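Local coordinates for protein alpha-1,2-mannosidase (Bacteroides thetaiotaomicron, PDB 2WW2) that probably acts as a calcium-dependent, inverting alpha-mannosidase of glycoside hydrolase family 92, hydrolysing alpha-1,2-linked mannosides in a human gut symbiont, at residues A[698-703]-A[730-735]. Sequence-based numbering, arbitrary orientation.
Sequences RNYLTH and DFPYSY
Tyr700 lays one face of its ring over Pro732: the CA of Pro732 stands 4.1 Å from the centroid of the Tyr700 ring and 28° off the ring normal, the geometry of a CH-pi contact. The pyrrolidine ring continues the packing toward the root of the tyrosine, with Pro732 CG 3.8 Å from Tyr700 CD2. This overlap follows from chi1 of 65°, which sets CG of Tyr700 between its backbone N and carbonyl carbon and turns the ring onto the 730-735 segment. The carbonyl O of Asp730 comes to the edge of the same ring, in its plane, 3.7 Å from Tyr700 CD2. That oxygen also accepts the sole direct hydrogen bond between the segments, from Asn699 N at 2.9 Å; an N-H...O angle of 168° makes it nearly straight, and the donor lies in the carbonyl plane. The Asn699 side-chain amide runs beside the Phe731 ring, pointing the same way, their planes nearly parallel, with ND2 at the ring edge. Its ND2 is buried but satisfied by the carbonyl oxygens of Gly725 and Asp595.

Contact is looser at the margins. The hydroxyl of Tyr700 reaches the loop through a water, donating to it at 2.9 Å while the water donates to Phe731 O. Arg698, partly exposed, leads its guanidinium away to a salt bridge with Glu705, and its NE remains 6.9 Å from Asp730 OD1, which bonds Thr697 instead. Backbone hydrogen bonds of Asn699 with Ile654 and of Leu701 with Tyr652 pair this segment with strand 651-654, whose Glu651 also touches Tyr700 and Pro732. The arrangement fastens the near-C-terminal loop to 700-702, an outermost strand, within this chain, of a small three-stranded antiparallel sheet in the family 92 catalytic domain.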
loop_
_atom_site.group_PDB
_atom_site.type_symbol
_atom_site.label_atom_id
_atom_site.label_comp_id
_atom_site.label_asym_id
_atom_site.label_seq_id
_atom_site.Cartn_x
_atom_site.Cartn_y
_atom_site.Cartn_z
ATOM N N ARG A 698 24.971 -30.950 -7.726
ATOM C CA ARG A 698 24.245 -30.211 -8.768
ATOM C C ARG A 698 22.908 -29.701 -8.238
ATOM O O ARG A 698 22.295 -30.348 -7.394
ATOM C CB ARG A 698 24.013 -31.079 -10.006
ATOM C CG ARG A 698 25.305 -31.426 -10.719
ATOM C CD ARG A 698 25.045 -32.198 -12.018
ATOM N NE ARG A 698 24.417 -33.505 -11.824
ATOM C CZ ARG A 698 25.075 -34.647 -11.613
ATOM N NH1 ARG A 698 26.410 -34.662 -11.525
ATOM N NH2 ARG A 698 24.397 -35.785 -11.478
ATOM N N ASN A 699 22.464 -28.547 -8.737
ATOM C CA ASN A 699 21.189 -27.964 -8.291
ATOM C C ASN A 699 20.024 -28.372 -9.181
ATOM O O ASN A 699 18.989 -27.701 -9.203
ATOM C CB ASN A 699 21.270 -26.434 -8.231
ATOM C CG ASN A 699 22.275 -25.943 -7.198
ATOM O OD1 ASN A 699 22.425 -26.538 -6.133
ATOM N ND2 ASN A 699 22.955 -24.843 -7.508
ATOM N N TYR A 700 20.189 -29.482 -9.895
ATOM C CA TYR A 700 19.141 -30.002 -10.772
ATOM C C TYR A 700 19.312 -31.502 -11.003
ATOM O O TYR A 700 20.417 -32.048 -10.852
ATOM C CB TYR A 700 19.157 -29.272 -12.122
ATOM C CG TYR A 700 20.411 -29.513 -12.926
ATOM C CD1 TYR A 700 20.421 -30.420 -13.982
ATOM C CD2 TYR A 700 21.598 -28.836 -12.626
ATOM C CE1 TYR A 700 21.587 -30.652 -14.723
ATOM C CE2 TYR A 700 22.756 -29.064 -13.354
ATOM C CZ TYR A 700 22.739 -29.969 -14.405
ATOM O OH TYR A 700 23.879 -30.189 -15.130
ATOM N N LEU A 701 18.208 -32.155 -11.357
ATOM C CA LEU A 701 18.186 -33.553 -11.775
ATOM C C LEU A 701 17.774 -33.595 -13.241
ATOM O O LEU A 701 16.934 -32.800 -13.662
ATOM C CB LEU A 701 17.133 -34.319 -10.970
ATOM C CG LEU A 701 17.415 -34.663 -9.509
ATOM C CD1 LEU A 701 16.153 -35.222 -8.847
ATOM C CD2 LEU A 701 18.555 -35.660 -9.403
ATOM N N THR A 702 18.339 -34.513 -14.018
ATOM C CA THR A 702 17.863 -34.673 -15.404
ATOM C C THR A 702 16.629 -35.559 -15.400
ATOM O O THR A 702 16.428 -36.333 -14.464
ATOM C CB THR A 702 18.918 -35.317 -16.331
ATOM O OG1 THR A 702 19.135 -36.679 -15.945
ATOM C CG2 THR A 702 20.243 -34.546 -16.260
ATOM N N HIS A 703 15.807 -35.452 -16.442
ATOM C CA HIS A 703 14.689 -36.382 -16.618
ATOM C C HIS A 703 15.183 -37.830 -16.642
ATOM O O HIS A 703 14.579 -38.706 -16.027
ATOM C CB HIS A 703 13.928 -36.066 -17.898
ATOM C CG HIS A 703 12.589 -36.737 -17.983
ATOM N ND1 HIS A 703 12.358 -37.860 -18.758
ATOM C CD2 HIS A 703 11.415 -36.448 -17.381
ATOM C CE1 HIS A 703 11.090 -38.218 -18.644
ATOM N NE2 HIS A 703 10.498 -37.381 -17.810
ATOM N N ASP A 730 27.487 -26.712 -11.088
ATOM C CA ASP A 730 26.285 -27.092 -10.356
ATOM C C ASP A 730 25.007 -26.456 -10.921
ATOM O O ASP A 730 23.904 -26.852 -10.540
ATOM C CB ASP A 730 26.412 -26.721 -8.872
ATOM C CG ASP A 730 27.606 -27.379 -8.206
ATOM O OD1 ASP A 730 27.921 -28.540 -8.550
ATOM O OD2 ASP A 730 28.224 -26.730 -7.334
ATOM N N PHE A 731 25.151 -25.471 -11.807
ATOM C CA PHE A 731 23.999 -24.692 -12.284
ATOM C C PHE A 731 23.265 -25.372 -13.445
ATOM O O PHE A 731 23.894 -25.991 -14.309
ATOM C CB PHE A 731 24.404 -23.263 -12.704
ATOM C CG PHE A 731 25.207 -22.511 -11.669
ATOM C CD1 PHE A 731 25.094 -22.808 -10.316
ATOM C CD2 PHE A 731 26.064 -21.490 -12.057
ATOM C CE1 PHE A 731 25.842 -22.119 -9.378
ATOM C CE2 PHE A 731 26.801 -20.789 -11.129
ATOM C CZ PHE A 731 26.692 -21.098 -9.789
ATOM N N PRO A 732 21.934 -25.229 -13.497
ATOM C CA PRO A 732 21.186 -25.795 -14.620
ATOM C C PRO A 732 21.363 -24.976 -15.901
ATOM O O PRO A 732 22.170 -24.025 -15.942
ATOM C CB PRO A 732 19.722 -25.769 -14.134
ATOM C CG PRO A 732 19.804 -25.458 -12.654
ATOM C CD PRO A 732 21.041 -24.645 -12.487
ATOM N N TYR A 733 20.632 -25.359 -16.947
ATOM C CA TYR A 733 20.825 -24.806 -18.283
ATOM C C TYR A 733 20.518 -23.310 -18.422
ATOM O O TYR A 733 19.572 -22.800 -17.837
ATOM C CB TYR A 733 19.945 -25.583 -19.273
ATOM C CG TYR A 733 19.907 -25.021 -20.685
ATOM C CD1 TYR A 733 20.860 -25.394 -21.626
ATOM C CD2 TYR A 733 18.894 -24.150 -21.082
ATOM C CE1 TYR A 733 20.826 -24.912 -22.904
ATOM C CE2 TYR A 733 18.856 -23.650 -22.363
ATOM C CZ TYR A 733 19.822 -24.049 -23.273
ATOM O OH TYR A 733 19.798 -23.586 -24.544
ATOM N N SER A 734 21.322 -22.613 -19.212
ATOM C CA SER A 734 20.911 -21.323 -19.752
ATOM C C SER A 734 21.338 -21.296 -21.196
ATOM O O SER A 734 22.416 -21.789 -21.537
ATOM C CB SER A 734 21.579 -20.144 -19.033
ATOM O OG SER A 734 21.040 -19.953 -17.740
ATOM N N TYR A 735 20.525 -20.685 -22.042
ATOM C CA TYR A 735 20.902 -20.524 -23.423
ATOM C C TYR A 735 22.270 -19.831 -23.593
ATOM O O TYR A 735 23.080 -20.234 -24.445
ATOM C CB TYR A 735 19.824 -19.750 -24.194
ATOM C CG TYR A 735 20.256 -19.502 -25.609
ATOM C CD1 TYR A 735 20.439 -20.562 -26.480
ATOM C CD2 TYR A 735 20.537 -18.219 -26.062
ATOM C CE1 TYR A 735 20.862 -20.357 -27.773
ATOM C CE2 TYR A 735 20.950 -18.001 -27.361
ATOM C CZ TYR A 735 21.113 -19.079 -28.206
ATOM O OH TYR A 735 21.551 -18.889 -29.489
HETATM O O HOH W 1 25.801 -28.096 -14.733
#